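Local coordinates for NS3-like protein (Alongshan virus, PDB 6M40) that probably unwinds RNA with energy from hydrolysing ATP and other nucleoside triphosphates, this chain being the NS3-like helicase part of a longer viral protein, at residues Y186-P200 against D261-H273. Numbering follows the deposited sequence.
Sequences YAETHGPARVAVFVP and DLDAVFDTCQQYH
V195 to F198 pair with A264 to D267 as parallel neighbours, the axes of strands 194-198 and 264-267 being 4.8 Å apart at 18°, and A196 N to A264 O, F266 N to A196 O and F198 N to F266 O form the alternating bonds of a parallel bridge. On the face carrying V195, V197, A264 and F266, the edge of F266 meets the face of Y186 toward its rim in an offset edge-to-face pair, with planes at 88° and centroids 5.6 Å apart. The tyrosine belongs to the helix before strand 194-198; with chi1 at -168° its ring lies beside its own carbonyl carbon, where CG meets F266 CZ and OH touches A264 CB. V195 CG2 meets F266 CE1 at the ring edge (3.8 Å). On the A196 and V265 face, L262 CD2 packs against A196 CB, and V265 CG1 lies at the edge of the F198 ring.

At the start of the pairing, R194 runs extended from CG to NE and crosses D261 at about a right angle. Its NH1 donates to D261 O and makes a salt bridge with D261 OD2 (3.0 Å); D261 is poorly ordered. R304 forms salt bridges with both D261 OD1 and D263 OD1. R194 N gives D263 OD2 a weak bond, while D263 N donates to R194 O (2.8 Å). At the far end, F198 O accepts from T268 N (3.2 Å), the very short approach of T268 OG1 to it being doubtful in detail; P200 CD then packs on T268 CG2 (3.7 Å).

The pair lies inside the mixed sheet of the second helicase domain: strand 246-250 flanks 194-198, strand 306-311 flanks 264-267, and helix 179-189 packs on F266 through V179, A182 and V183.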
loop_
_atom_site.group_PDB
_atom_site.type_symbol
_atom_site.label_atom_id
_atom_site.label_comp_id
_atom_site.label_asym_id
_atom_site.label_seq_id
_atom_site.Cartn_x
_atom_site.Cartn_y
_atom_site.Cartn_z
ATOM N N TYR A 186 -22.008 -5.643 -19.495
ATOM C CA TYR A 186 -21.652 -6.884 -18.810
ATOM C C TYR A 186 -22.860 -7.489 -18.095
ATOM O O TYR A 186 -23.063 -8.708 -18.132
ATOM C CB TYR A 186 -20.506 -6.607 -17.823
ATOM C CG TYR A 186 -19.821 -7.826 -17.221
ATOM C CD1 TYR A 186 -20.354 -8.465 -16.112
ATOM C CD2 TYR A 186 -18.622 -8.310 -17.740
ATOM C CE1 TYR A 186 -19.731 -9.572 -15.547
ATOM C CE2 TYR A 186 -17.992 -9.422 -17.180
ATOM C CZ TYR A 186 -18.552 -10.044 -16.084
ATOM O OH TYR A 186 -17.943 -11.140 -15.516
ATOM N N ALA A 187 -23.684 -6.654 -17.453
ATOM C CA ALA A 187 -24.799 -7.171 -16.669
ATOM C C ALA A 187 -25.819 -7.899 -17.537
ATOM O O ALA A 187 -26.535 -8.781 -17.044
ATOM C CB ALA A 187 -25.471 -6.027 -15.910
ATOM N N GLU A 188 -25.893 -7.554 -18.825
ATOM C CA GLU A 188 -26.858 -8.117 -19.760
ATOM C C GLU A 188 -26.251 -9.189 -20.657
ATOM O O GLU A 188 -26.905 -10.198 -20.939
ATOM C CB GLU A 188 -27.452 -7.003 -20.636
ATOM C CG GLU A 188 -27.867 -5.737 -19.883
ATOM C CD GLU A 188 -28.083 -4.552 -20.815
ATOM O OE1 GLU A 188 -27.884 -4.708 -22.036
ATOM O OE2 GLU A 188 -28.440 -3.459 -20.326
ATOM N N THR A 189 -25.020 -8.981 -21.130
ATOM C CA THR A 189 -24.350 -10.006 -21.926
ATOM C C THR A 189 -23.995 -11.216 -21.074
ATOM O O THR A 189 -24.112 -12.359 -21.530
ATOM C CB THR A 189 -23.086 -9.436 -22.568
ATOM O OG1 THR A 189 -22.191 -8.974 -21.548
ATOM C CG2 THR A 189 -23.428 -8.281 -23.508
ATOM N N HIS A 190 -23.539 -10.979 -19.846
ATOM C CA HIS A 190 -23.343 -12.011 -18.842
ATOM C C HIS A 190 -24.522 -11.989 -17.880
ATOM O O HIS A 190 -25.143 -10.943 -17.658
ATOM C CB HIS A 190 -22.041 -11.794 -18.054
ATOM C CG HIS A 190 -20.798 -11.867 -18.888
ATOM N ND1 HIS A 190 -20.469 -10.912 -19.826
ATOM C CD2 HIS A 190 -19.794 -12.778 -18.913
ATOM C CE1 HIS A 190 -19.324 -11.236 -20.400
ATOM N NE2 HIS A 190 -18.892 -12.364 -19.864
ATOM N N GLY A 191 -24.841 -13.156 -17.321
ATOM C CA GLY A 191 -25.715 -13.205 -16.177
ATOM C C GLY A 191 -24.964 -12.743 -14.942
ATOM O O GLY A 191 -23.778 -12.382 -15.008
ATOM N N PRO A 192 -25.636 -12.767 -13.792
ATOM C CA PRO A 192 -25.003 -12.244 -12.571
ATOM C C PRO A 192 -23.637 -12.873 -12.342
ATOM O O PRO A 192 -23.450 -14.082 -12.497
ATOM C CB PRO A 192 -25.992 -12.626 -11.465
ATOM C CG PRO A 192 -26.750 -13.796 -12.023
ATOM C CD PRO A 192 -26.887 -13.479 -13.483
ATOM N N ALA A 193 -22.674 -12.032 -11.986
ATOM C CA ALA A 193 -21.375 -12.474 -11.505
ATOM C C ALA A 193 -21.018 -11.664 -10.264
ATOM O O ALA A 193 -21.741 -10.745 -9.860
ATOM C CB ALA A 193 -20.295 -12.326 -12.585
ATOM N N ARG A 194 -19.902 -12.028 -9.646
ATOM C CA ARG A 194 -19.263 -11.189 -8.644
ATOM C C ARG A 194 -18.337 -10.215 -9.365
ATOM O O ARG A 194 -17.411 -10.639 -10.063
ATOM C CB ARG A 194 -18.481 -12.040 -7.652
ATOM C CG ARG A 194 -19.284 -12.661 -6.512
ATOM C CD ARG A 194 -18.290 -13.164 -5.472
ATOM N NE ARG A 194 -18.880 -13.591 -4.210
ATOM C CZ ARG A 194 -18.190 -14.187 -3.241
ATOM N NH1 ARG A 194 -16.896 -14.426 -3.402
ATOM N NH2 ARG A 194 -18.790 -14.546 -2.116
ATOM N N VAL A 195 -18.591 -8.917 -9.206
ATOM C CA VAL A 195 -17.871 -7.888 -9.943
ATOM C C VAL A 195 -17.383 -6.816 -8.971
ATOM O O VAL A 195 -17.911 -6.656 -7.868
ATOM C CB VAL A 195 -18.757 -7.280 -11.064
ATOM C CG1 VAL A 195 -18.826 -5.763 -10.953
ATOM C CG2 VAL A 195 -18.243 -7.701 -12.422
ATOM N N ALA A 196 -16.359 -6.070 -9.395
ATOM C CA ALA A 196 -15.801 -4.992 -8.586
ATOM C C ALA A 196 -15.343 -3.824 -9.450
ATOM O O ALA A 196 -14.745 -4.014 -10.515
ATOM C CB ALA A 196 -14.613 -5.470 -7.745
ATOM N N VAL A 197 -15.583 -2.613 -8.955
ATOM C CA VAL A 197 -15.219 -1.381 -9.644
ATOM C C VAL A 197 -14.228 -0.610 -8.781
ATOM O O VAL A 197 -14.512 -0.312 -7.615
ATOM C CB VAL A 197 -16.456 -0.513 -9.943
ATOM C CG1 VAL A 197 -16.110 0.560 -10.970
ATOM C CG2 VAL A 197 -17.600 -1.380 -10.421
ATOM N N PHE A 198 -13.079 -0.269 -9.359
ATOM C CA PHE A 198 -12.046 0.498 -8.668
ATOM C C PHE A 198 -12.179 1.965 -9.060
ATOM O O PHE A 198 -11.887 2.345 -10.199
ATOM C CB PHE A 198 -10.662 -0.055 -8.989
ATOM C CG PHE A 198 -10.233 -1.161 -8.066
ATOM C CD1 PHE A 198 -9.876 -0.876 -6.756
ATOM C CD2 PHE A 198 -10.185 -2.481 -8.496
ATOM C CE1 PHE A 198 -9.482 -1.882 -5.892
ATOM C CE2 PHE A 198 -9.789 -3.486 -7.631
ATOM C CZ PHE A 198 -9.439 -3.183 -6.334
ATOM N N VAL A 199 -12.601 2.779 -8.097
ATOM C CA VAL A 199 -12.986 4.173 -8.300
ATOM C C VAL A 199 -12.013 5.080 -7.549
ATOM O O VAL A 199 -11.578 4.729 -6.445
ATOM C CB VAL A 199 -14.441 4.383 -7.845
ATOM C CG1 VAL A 199 -14.684 5.821 -7.423
ATOM C CG2 VAL A 199 -15.398 3.962 -8.950
ATOM N N PRO A 200 -11.633 6.254 -8.101
ATOM C CA PRO A 200 -10.598 7.076 -7.453
ATOM C C PRO A 200 -10.961 7.566 -6.058
ATOM O O PRO A 200 -10.253 7.256 -5.098
ATOM C CB PRO A 200 -10.430 8.259 -8.422
ATOM C CG PRO A 200 -11.663 8.264 -9.284
ATOM C CD PRO A 200 -12.046 6.816 -9.397
ATOM N N ASP A 261 -12.825 -12.057 -3.707
ATOM C CA ASP A 261 -12.894 -13.120 -4.708
ATOM C C ASP A 261 -14.073 -12.908 -5.656
ATOM O O ASP A 261 -15.216 -12.804 -5.208
ATOM C CB ASP A 261 -13.015 -14.483 -4.029
ATOM C CG ASP A 261 -13.619 -15.530 -4.938
ATOM O OD1 ASP A 261 -12.992 -15.854 -5.966
ATOM O OD2 ASP A 261 -14.721 -16.028 -4.626
ATOM N N LEU A 262 -13.807 -12.879 -6.962
ATOM C CA LEU A 262 -14.825 -12.445 -7.916
ATOM C C LEU A 262 -14.409 -12.788 -9.344
ATOM O O LEU A 262 -13.317 -13.310 -9.593
ATOM C CB LEU A 262 -15.073 -10.946 -7.781
ATOM C CG LEU A 262 -13.813 -10.131 -7.489
ATOM C CD1 LEU A 262 -12.676 -10.458 -8.450
ATOM C CD2 LEU A 262 -14.120 -8.641 -7.540
ATOM N N ASP A 263 -15.296 -12.457 -10.291
ATOM C CA ASP A 263 -15.172 -12.891 -11.673
ATOM C C ASP A 263 -14.728 -11.798 -12.644
ATOM O O ASP A 263 -14.279 -12.131 -13.745
ATOM C CB ASP A 263 -16.514 -13.471 -12.173
ATOM C CG ASP A 263 -17.044 -14.610 -11.301
ATOM O OD1 ASP A 263 -16.265 -15.510 -10.921
ATOM O OD2 ASP A 263 -18.258 -14.613 -11.006
ATOM N N ALA A 264 -14.841 -10.517 -12.286
ATOM C CA ALA A 264 -14.408 -9.450 -13.187
ATOM C C ALA A 264 -14.082 -8.184 -12.403
ATOM O O ALA A 264 -14.541 -7.992 -11.276
ATOM C CB ALA A 264 -15.473 -9.143 -14.250
ATOM N N VAL A 265 -13.316 -7.301 -13.047
ATOM C CA VAL A 265 -12.853 -6.046 -12.458
ATOM C C VAL A 265 -12.993 -4.931 -13.488
ATOM O O VAL A 265 -12.536 -5.073 -14.626
ATOM C CB VAL A 265 -11.386 -6.148 -11.991
ATOM C CG1 VAL A 265 -10.757 -4.766 -11.875
ATOM C CG2 VAL A 265 -11.282 -6.896 -10.674
ATOM N N PHE A 266 -13.603 -3.817 -13.089
ATOM C CA PHE A 266 -13.710 -2.630 -13.934
ATOM C C PHE A 266 -12.830 -1.527 -13.359
ATOM O O PHE A 266 -13.014 -1.118 -12.208
ATOM C CB PHE A 266 -15.161 -2.166 -14.044
ATOM C CG PHE A 266 -16.016 -3.092 -14.843
ATOM C CD1 PHE A 266 -16.582 -4.209 -14.257
ATOM C CD2 PHE A 266 -16.236 -2.862 -16.191
ATOM C CE1 PHE A 266 -17.363 -5.075 -14.995
ATOM C CE2 PHE A 266 -17.016 -3.721 -16.931
ATOM C CZ PHE A 266 -17.581 -4.830 -16.331
ATOM N N ASP A 267 -11.874 -1.051 -14.155
ATOM C CA ASP A 267 -10.851 -0.121 -13.691
ATOM C C ASP A 267 -11.125 1.263 -14.262
ATOM O O ASP A 267 -11.075 1.465 -15.478
ATOM C CB ASP A 267 -9.456 -0.600 -14.090
ATOM C CG ASP A 267 -8.365 -0.115 -13.137
ATOM O OD1 ASP A 267 -8.544 0.926 -12.462
ATOM O OD2 ASP A 267 -7.311 -0.785 -13.063
ATOM N N THR A 268 -11.428 2.210 -13.376
ATOM C CA THR A 268 -11.360 3.619 -13.749
ATOM C C THR A 268 -9.982 3.973 -14.280
ATOM O O THR A 268 -9.846 4.793 -15.193
ATOM C CB THR A 268 -11.662 4.499 -12.541
ATOM O OG1 THR A 268 -12.771 3.972 -11.808
ATOM C CG2 THR A 268 -11.969 5.918 -12.976
ATOM N N CYS A 269 -8.945 3.358 -13.707
ATOM C CA CYS A 269 -7.555 3.707 -13.985
ATOM C C CYS A 269 -7.260 5.136 -13.519
ATOM O O CYS A 269 -6.610 5.926 -14.209
ATOM C CB CYS A 269 -7.230 3.499 -15.463
ATOM S SG CYS A 269 -7.029 1.752 -15.867
ATOM N N GLN A 270 -7.719 5.446 -12.303
ATOM C CA GLN A 270 -7.610 6.779 -11.726
ATOM C C GLN A 270 -7.580 6.672 -10.201
ATOM O O GLN A 270 -8.261 5.820 -9.621
ATOM C CB GLN A 270 -8.777 7.682 -12.164
ATOM C CG GLN A 270 -8.867 7.927 -13.668
ATOM C CD GLN A 270 -9.859 9.023 -14.032
ATOM O OE1 GLN A 270 -10.851 9.239 -13.335
ATOM N NE2 GLN A 270 -9.587 9.726 -15.122
ATOM N N GLN A 271 -6.811 7.555 -9.558
ATOM C CA GLN A 271 -6.670 7.537 -8.108
ATOM C C GLN A 271 -6.713 8.950 -7.544
ATOM O O GLN A 271 -6.484 9.928 -8.253
ATOM C CB GLN A 271 -5.366 6.858 -7.683
ATOM C CG GLN A 271 -5.278 6.552 -6.192
ATOM C CD GLN A 271 -4.168 5.574 -5.891
ATOM O OE1 GLN A 271 -3.689 4.867 -6.783
ATOM N NE2 GLN A 271 -3.751 5.520 -4.633
ATOM N N TYR A 272 -6.988 9.041 -6.243
ATOM C CA TYR A 272 -7.066 10.313 -5.525
ATOM C C TYR A 272 -5.804 10.452 -4.673
ATOM O O TYR A 272 -5.810 10.219 -3.464
ATOM C CB TYR A 272 -8.356 10.387 -4.674
ATOM C CG TYR A 272 -8.555 11.698 -3.940
ATOM C CD1 TYR A 272 -8.825 12.874 -4.634
ATOM C CD2 TYR A 272 -8.491 11.754 -2.554
ATOM C CE1 TYR A 272 -9.009 14.067 -3.973
ATOM C CE2 TYR A 272 -8.679 12.951 -1.877
ATOM C CZ TYR A 272 -8.939 14.102 -2.591
ATOM O OH TYR A 272 -9.125 15.296 -1.927
ATOM N N HIS A 273 -4.709 10.840 -5.323
ATOM C CA HIS A 273 -3.512 11.213 -4.600
ATOM C C HIS A 273 -3.701 12.561 -3.914
ATOM O O HIS A 273 -4.555 13.370 -4.288
ATOM C CB HIS A 273 -2.302 11.351 -5.528
ATOM C CG HIS A 273 -1.884 10.086 -6.203
ATOM N ND1 HIS A 273 -2.328 9.731 -7.460
ATOM C CD2 HIS A 273 -1.025 9.112 -5.819
ATOM C CE1 HIS A 273 -1.777 8.581 -7.812
ATOM N NE2 HIS A 273 -0.986 8.183 -6.832
#